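Long-range contact in autophagy-related protein 9 (Schizosaccharomyces pombe, PDB 7D0I), which scrambles phospholipids between the two membrane leaflets as a homotrimer, supplying membrane for the growing autophagosome: residues 177-191 and 334-346. The protein carries 1 engineered substitution. Residues are numbered along the deposited sequence; the frame is centred on the assembly and turned at random.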
loop_
_atom_site.group_PDB
_atom_site.type_symbol
_atom_site.label_atom_id
_atom_site.label_comp_id
_atom_site.label_asym_id
_atom_site.label_seq_id
_atom_site.Cartn_x
_atom_site.Cartn_y
_atom_site.Cartn_z
ATOM N N TRP A 177 -37.548 1.904 -30.112
ATOM C CA TRP A 177 -37.741 2.341 -28.734
ATOM C C TRP A 177 -37.555 3.845 -28.610
ATOM O O TRP A 177 -37.583 4.394 -27.511
ATOM C CB TRP A 177 -36.777 1.618 -27.796
ATOM C CG TRP A 177 -35.411 2.226 -27.753
ATOM C CD1 TRP A 177 -34.499 2.257 -28.763
ATOM C CD2 TRP A 177 -34.795 2.880 -26.638
ATOM N NE1 TRP A 177 -33.357 2.895 -28.351
ATOM C CE2 TRP A 177 -33.512 3.286 -27.048
ATOM C CE3 TRP A 177 -35.207 3.164 -25.333
ATOM C CZ2 TRP A 177 -32.638 3.960 -26.203
ATOM C CZ3 TRP A 177 -34.336 3.832 -24.495
ATOM C CH2 TRP A 177 -33.067 4.223 -24.932
ATOM N N ALA A 178 -37.356 4.515 -29.744
ATOM C CA ALA A 178 -37.212 5.963 -29.725
ATOM C C ALA A 178 -38.516 6.679 -29.394
ATOM O O ALA A 178 -38.489 7.885 -29.128
ATOM C CB ALA A 178 -36.679 6.455 -31.071
ATOM N N ASN A 179 -39.644 5.970 -29.396
ATOM C CA ASN A 179 -40.954 6.557 -29.143
ATOM C C ASN A 179 -41.566 6.014 -27.856
ATOM O O ASN A 179 -42.781 5.837 -27.766
ATOM C CB ASN A 179 -41.896 6.306 -30.319
ATOM C CG ASN A 179 -41.177 6.302 -31.652
ATOM O OD1 ASN A 179 -40.179 6.998 -31.837
ATOM N ND2 ASN A 179 -41.682 5.512 -32.594
ATOM N N VAL A 180 -40.735 5.743 -26.848
ATOM C CA VAL A 180 -41.240 5.137 -25.619
ATOM C C VAL A 180 -42.038 6.154 -24.812
ATOM O O VAL A 180 -43.218 5.941 -24.511
ATOM C CB VAL A 180 -40.090 4.530 -24.794
ATOM C CG1 VAL A 180 -39.716 3.173 -25.349
ATOM C CG2 VAL A 180 -38.877 5.440 -24.795
ATOM N N GLU A 181 -41.404 7.267 -24.441
ATOM C CA GLU A 181 -41.981 8.318 -23.608
ATOM C C GLU A 181 -42.442 7.804 -22.252
ATOM O O GLU A 181 -43.107 8.533 -21.507
ATOM C CB GLU A 181 -43.143 9.027 -24.321
ATOM C CG GLU A 181 -42.803 9.540 -25.717
ATOM C CD GLU A 181 -41.836 10.709 -25.703
ATOM O OE1 GLU A 181 -41.777 11.425 -24.683
ATOM O OE2 GLU A 181 -41.135 10.913 -26.716
ATOM N N ASN A 182 -42.108 6.560 -21.915
ATOM C CA ASN A 182 -42.401 5.918 -20.640
ATOM C C ASN A 182 -41.162 5.188 -20.147
ATOM O O ASN A 182 -41.192 4.002 -19.823
ATOM C CB ASN A 182 -43.587 4.970 -20.760
ATOM C CG ASN A 182 -44.129 4.546 -19.411
ATOM O OD1 ASN A 182 -43.628 4.962 -18.367
ATOM N ND2 ASN A 182 -45.169 3.722 -19.425
ATOM N N LEU A 183 -40.038 5.909 -20.125
ATOM C CA LEU A 183 -38.732 5.289 -19.928
ATOM C C LEU A 183 -38.654 4.443 -18.667
ATOM O O LEU A 183 -37.935 3.440 -18.642
ATOM C CB LEU A 183 -37.654 6.370 -19.897
ATOM C CG LEU A 183 -36.218 5.875 -19.825
ATOM C CD1 LEU A 183 -35.935 4.962 -20.986
ATOM C CD2 LEU A 183 -35.265 7.044 -19.826
ATOM N N ASP A 184 -39.374 4.818 -17.611
ATOM C CA ASP A 184 -39.264 4.077 -16.358
ATOM C C ASP A 184 -39.765 2.651 -16.515
ATOM O O ASP A 184 -39.071 1.697 -16.152
ATOM C CB ASP A 184 -40.025 4.791 -15.248
ATOM C CG ASP A 184 -39.198 5.861 -14.579
ATOM O OD1 ASP A 184 -38.096 6.160 -15.081
ATOM O OD2 ASP A 184 -39.645 6.399 -13.547
ATOM N N SER A 185 -40.973 2.482 -17.050
ATOM C CA SER A 185 -41.505 1.136 -17.212
ATOM C C SER A 185 -40.720 0.347 -18.247
ATOM O O SER A 185 -40.571 -0.869 -18.109
ATOM C CB SER A 185 -42.979 1.186 -17.595
ATOM O OG SER A 185 -43.132 1.620 -18.931
ATOM N N PHE A 186 -40.192 1.014 -19.272
ATOM C CA PHE A 186 -39.357 0.310 -20.237
ATOM C C PHE A 186 -38.097 -0.233 -19.578
ATOM O O PHE A 186 -37.710 -1.381 -19.817
ATOM C CB PHE A 186 -38.997 1.232 -21.399
ATOM C CG PHE A 186 -37.978 0.655 -22.327
ATOM C CD1 PHE A 186 -38.326 -0.333 -23.224
ATOM C CD2 PHE A 186 -36.671 1.099 -22.302
ATOM C CE1 PHE A 186 -37.391 -0.868 -24.074
ATOM C CE2 PHE A 186 -35.733 0.567 -23.151
ATOM C CZ PHE A 186 -36.092 -0.416 -24.039
ATOM N N LEU A 187 -37.440 0.579 -18.751
ATOM C CA LEU A 187 -36.246 0.110 -18.056
ATOM C C LEU A 187 -36.583 -0.989 -17.061
ATOM O O LEU A 187 -35.812 -1.937 -16.893
ATOM C CB LEU A 187 -35.560 1.271 -17.352
ATOM C CG LEU A 187 -34.753 2.217 -18.227
ATOM C CD1 LEU A 187 -34.224 3.342 -17.385
ATOM C CD2 LEU A 187 -33.620 1.466 -18.864
ATOM N N GLN A 188 -37.732 -0.886 -16.395
ATOM C CA GLN A 188 -38.132 -1.949 -15.482
ATOM C C GLN A 188 -38.383 -3.247 -16.230
ATOM O O GLN A 188 -38.081 -4.328 -15.721
ATOM C CB GLN A 188 -39.377 -1.546 -14.701
ATOM C CG GLN A 188 -39.173 -0.384 -13.766
ATOM C CD GLN A 188 -40.395 -0.100 -12.939
ATOM O OE1 GLN A 188 -41.235 -0.971 -12.739
ATOM N NE2 GLN A 188 -40.510 1.127 -12.452
ATOM N N GLN A 189 -38.929 -3.165 -17.443
ATOM C CA GLN A 189 -39.161 -4.381 -18.211
ATOM C C GLN A 189 -37.859 -4.963 -18.734
ATOM O O GLN A 189 -37.690 -6.182 -18.764
ATOM C CB GLN A 189 -40.122 -4.102 -19.359
ATOM C CG GLN A 189 -41.546 -3.919 -18.921
ATOM C CD GLN A 189 -42.445 -3.572 -20.071
ATOM O OE1 GLN A 189 -42.058 -3.695 -21.230
ATOM N NE2 GLN A 189 -43.656 -3.130 -19.765
ATOM N N VAL A 190 -36.933 -4.108 -19.159
ATOM C CA VAL A 190 -35.596 -4.580 -19.501
ATOM C C VAL A 190 -34.987 -5.329 -18.327
ATOM O O VAL A 190 -34.430 -6.421 -18.487
ATOM C CB VAL A 190 -34.711 -3.400 -19.939
ATOM C CG1 VAL A 190 -33.266 -3.800 -19.937
ATOM C CG2 VAL A 190 -35.106 -2.930 -21.305
ATOM N N TYR A 191 -35.119 -4.775 -17.124
ATOM C CA TYR A 191 -34.505 -5.400 -15.962
ATOM C C TYR A 191 -35.182 -6.713 -15.604
ATOM O O TYR A 191 -34.504 -7.684 -15.262
ATOM C CB TYR A 191 -34.529 -4.456 -14.772
ATOM C CG TYR A 191 -33.905 -5.062 -13.554
ATOM C CD1 TYR A 191 -32.544 -5.219 -13.464
ATOM C CD2 TYR A 191 -34.680 -5.496 -12.502
ATOM C CE1 TYR A 191 -31.972 -5.782 -12.369
ATOM C CE2 TYR A 191 -34.113 -6.061 -11.402
ATOM C CZ TYR A 191 -32.760 -6.201 -11.346
ATOM O OH TYR A 191 -32.183 -6.765 -10.249
ATOM N N LEU A 334 -28.596 7.921 -19.262
ATOM C CA LEU A 334 -28.703 6.480 -19.086
ATOM C C LEU A 334 -27.456 5.933 -18.412
ATOM O O LEU A 334 -26.950 4.866 -18.771
ATOM C CB LEU A 334 -28.957 5.778 -20.416
ATOM C CG LEU A 334 -30.344 6.011 -21.014
ATOM C CD1 LEU A 334 -30.499 5.264 -22.321
ATOM C CD2 LEU A 334 -31.414 5.590 -20.035
ATOM N N ASP A 335 -26.945 6.659 -17.423
ATOM C CA ASP A 335 -25.890 6.151 -16.567
ATOM C C ASP A 335 -26.383 4.913 -15.817
ATOM O O ASP A 335 -27.571 4.598 -15.800
ATOM C CB ASP A 335 -25.447 7.246 -15.595
ATOM C CG ASP A 335 -24.259 6.845 -14.754
ATOM O OD1 ASP A 335 -23.685 5.767 -14.999
ATOM O OD2 ASP A 335 -23.902 7.609 -13.835
ATOM N N ALA A 336 -25.450 4.192 -15.196
ATOM C CA ALA A 336 -25.844 3.079 -14.342
ATOM C C ALA A 336 -26.679 3.565 -13.169
ATOM O O ALA A 336 -27.729 2.994 -12.855
ATOM C CB ALA A 336 -24.608 2.335 -13.845
ATOM N N TYR A 337 -26.233 4.638 -12.517
ATOM C CA TYR A 337 -26.939 5.167 -11.357
ATOM C C TYR A 337 -28.299 5.730 -11.743
ATOM O O TYR A 337 -29.272 5.580 -10.996
ATOM C CB TYR A 337 -26.075 6.231 -10.690
ATOM C CG TYR A 337 -26.649 6.833 -9.433
ATOM C CD1 TYR A 337 -27.346 8.028 -9.471
ATOM C CD2 TYR A 337 -26.466 6.223 -8.206
ATOM C CE1 TYR A 337 -27.854 8.586 -8.330
ATOM C CE2 TYR A 337 -26.974 6.776 -7.063
ATOM C CZ TYR A 337 -27.666 7.957 -7.130
ATOM O OH TYR A 337 -28.179 8.518 -5.986
ATOM N N ALA A 338 -28.397 6.362 -12.911
ATOM C CA ALA A 338 -29.684 6.880 -13.351
ATOM C C ALA A 338 -30.661 5.753 -13.640
ATOM O O ALA A 338 -31.842 5.840 -13.293
ATOM C CB ALA A 338 -29.504 7.752 -14.586
ATOM N N ILE A 339 -30.185 4.683 -14.270
ATOM C CA ILE A 339 -31.070 3.567 -14.567
ATOM C C ILE A 339 -31.491 2.863 -13.288
ATOM O O ILE A 339 -32.630 2.405 -13.166
ATOM C CB ILE A 339 -30.388 2.615 -15.557
ATOM C CG1 ILE A 339 -30.236 3.314 -16.901
ATOM C CG2 ILE A 339 -31.197 1.363 -15.727
ATOM C CD1 ILE A 339 -29.361 2.590 -17.863
ATOM N N ALA A 340 -30.598 2.790 -12.304
ATOM C CA ALA A 340 -30.989 2.243 -11.011
ATOM C C ALA A 340 -32.035 3.116 -10.336
ATOM O O ALA A 340 -32.964 2.601 -9.709
ATOM C CB ALA A 340 -29.766 2.087 -10.116
ATOM N N ASN A 341 -31.904 4.439 -10.439
ATOM C CA ASN A 341 -32.902 5.320 -9.841
ATOM C C ASN A 341 -34.235 5.237 -10.557
ATOM O O ASN A 341 -35.274 5.501 -9.949
ATOM C CB ASN A 341 -32.419 6.765 -9.847
ATOM C CG ASN A 341 -31.490 7.068 -8.718
ATOM O OD1 ASN A 341 -31.857 7.735 -7.756
ATOM N ND2 ASN A 341 -30.271 6.574 -8.816
ATOM N N ARG A 342 -34.232 4.900 -11.841
ATOM C CA ARG A 342 -35.492 4.800 -12.566
ATOM C C ARG A 342 -36.152 3.442 -12.389
ATOM O O ARG A 342 -37.382 3.355 -12.402
ATOM C CB ARG A 342 -35.274 5.085 -14.049
ATOM C CG ARG A 342 -34.656 6.434 -14.332
ATOM C CD ARG A 342 -34.677 6.757 -15.803
ATOM N NE ARG A 342 -35.948 7.346 -16.198
ATOM C CZ ARG A 342 -36.137 8.645 -16.389
ATOM N NH1 ARG A 342 -35.132 9.491 -16.233
ATOM N NH2 ARG A 342 -37.330 9.096 -16.742
ATOM N N ILE A 343 -35.369 2.377 -12.227
ATOM C CA ILE A 343 -35.954 1.065 -11.971
ATOM C C ILE A 343 -36.499 0.994 -10.556
ATOM O O ILE A 343 -37.591 0.469 -10.318
ATOM C CB ILE A 343 -34.919 -0.043 -12.223
ATOM C CG1 ILE A 343 -34.487 -0.058 -13.679
ATOM C CG2 ILE A 343 -35.488 -1.380 -11.855
ATOM C CD1 ILE A 343 -33.352 -0.984 -13.940
ATOM N N MET A 344 -35.754 1.523 -9.592
ATOM C CA MET A 344 -36.114 1.442 -8.187
ATOM C C MET A 344 -36.759 2.720 -7.676
ATOM O O MET A 344 -36.563 3.079 -6.517
ATOM C CB MET A 344 -34.885 1.115 -7.352
ATOM C CG MET A 344 -34.330 -0.253 -7.574
ATOM S SD MET A 344 -33.228 -0.704 -6.254
ATOM C CE MET A 344 -34.321 -0.576 -4.856
ATOM N N ARG A 345 -37.523 3.416 -8.510
ATOM C CA ARG A 345 -38.043 4.710 -8.087
ATOM C C ARG A 345 -39.085 4.553 -6.993
ATOM O O ARG A 345 -39.147 5.374 -6.075
ATOM C CB ARG A 345 -38.622 5.470 -9.276
ATOM C CG ARG A 345 -38.941 6.911 -8.951
ATOM C CD ARG A 345 -39.718 7.608 -10.042
ATOM N NE ARG A 345 -38.959 7.748 -11.276
ATOM C CZ ARG A 345 -37.944 8.586 -11.437
ATOM N NH1 ARG A 345 -37.314 8.651 -12.594
ATOM N NH2 ARG A 345 -37.550 9.347 -10.434
ATOM N N LYS A 346 -39.908 3.515 -7.070
ATOM C CA LYS A 346 -40.889 3.241 -6.029
ATOM C C LYS A 346 -40.337 2.356 -4.926
ATOM O O LYS A 346 -40.769 2.470 -3.774
ATOM C CB LYS A 346 -42.120 2.565 -6.620
ATOM C CG LYS A 346 -42.696 3.246 -7.826
ATOM C CD LYS A 346 -43.961 2.544 -8.249
ATOM C CE LYS A 346 -44.516 3.131 -9.517
ATOM N NZ LYS A 346 -45.752 2.431 -9.933
#
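Arg342 lies across the first turn of helix 183-195 and meets Asp184, Leu183 and Leu187. Its CB and CD rest against Leu187 CD1, CD at 3.8 Å. CG, between them, lies 3.5 Å from Asp184 OD1. The chain then bends at chi3, which brings NE to 2.7 Å from Asp184 OD1. This bond is weak in its angle, and the carboxylate and guanidinium planes stand 69° apart. At CZ the flat group is sandwiched. Leu183 CD2 covers one face near the rim, and Arg345 NH1 lies over the centre of the other. NH2, at the tip, is again near Asp184 OD1.

Arg345, from helix 345-355, binds the same carboxylate differently. Its NE gives a nearly straight bond (171°) to the syn lone pair of Asp184 OD2, at 2.7 Å. Here the two planes are almost coplanar. Each oxygen of Asp184 thus has an arginine, and the pair of positive charges probably stabilises its ionised form.

Apolar packing flanks this salt-bridge network. Leu187 CD2 meets Ile339 CG2 at 4.0 Å, and Ile343 CD1 reaches Tyr191 CB at 3.8 Å. Tyr191 OH is hydrogen-bonded to His473 ND1.

The contact is probably cytoplasmic. Segments 183-191 and 336-343 cross at -98°, with closest axis approach 8.9 Å. Helix 302-312 touches Leu187 and Ile339. Helix 253-289 packs on Phe186 and Val190, while strand 647-650 touches Asn341 and Arg345.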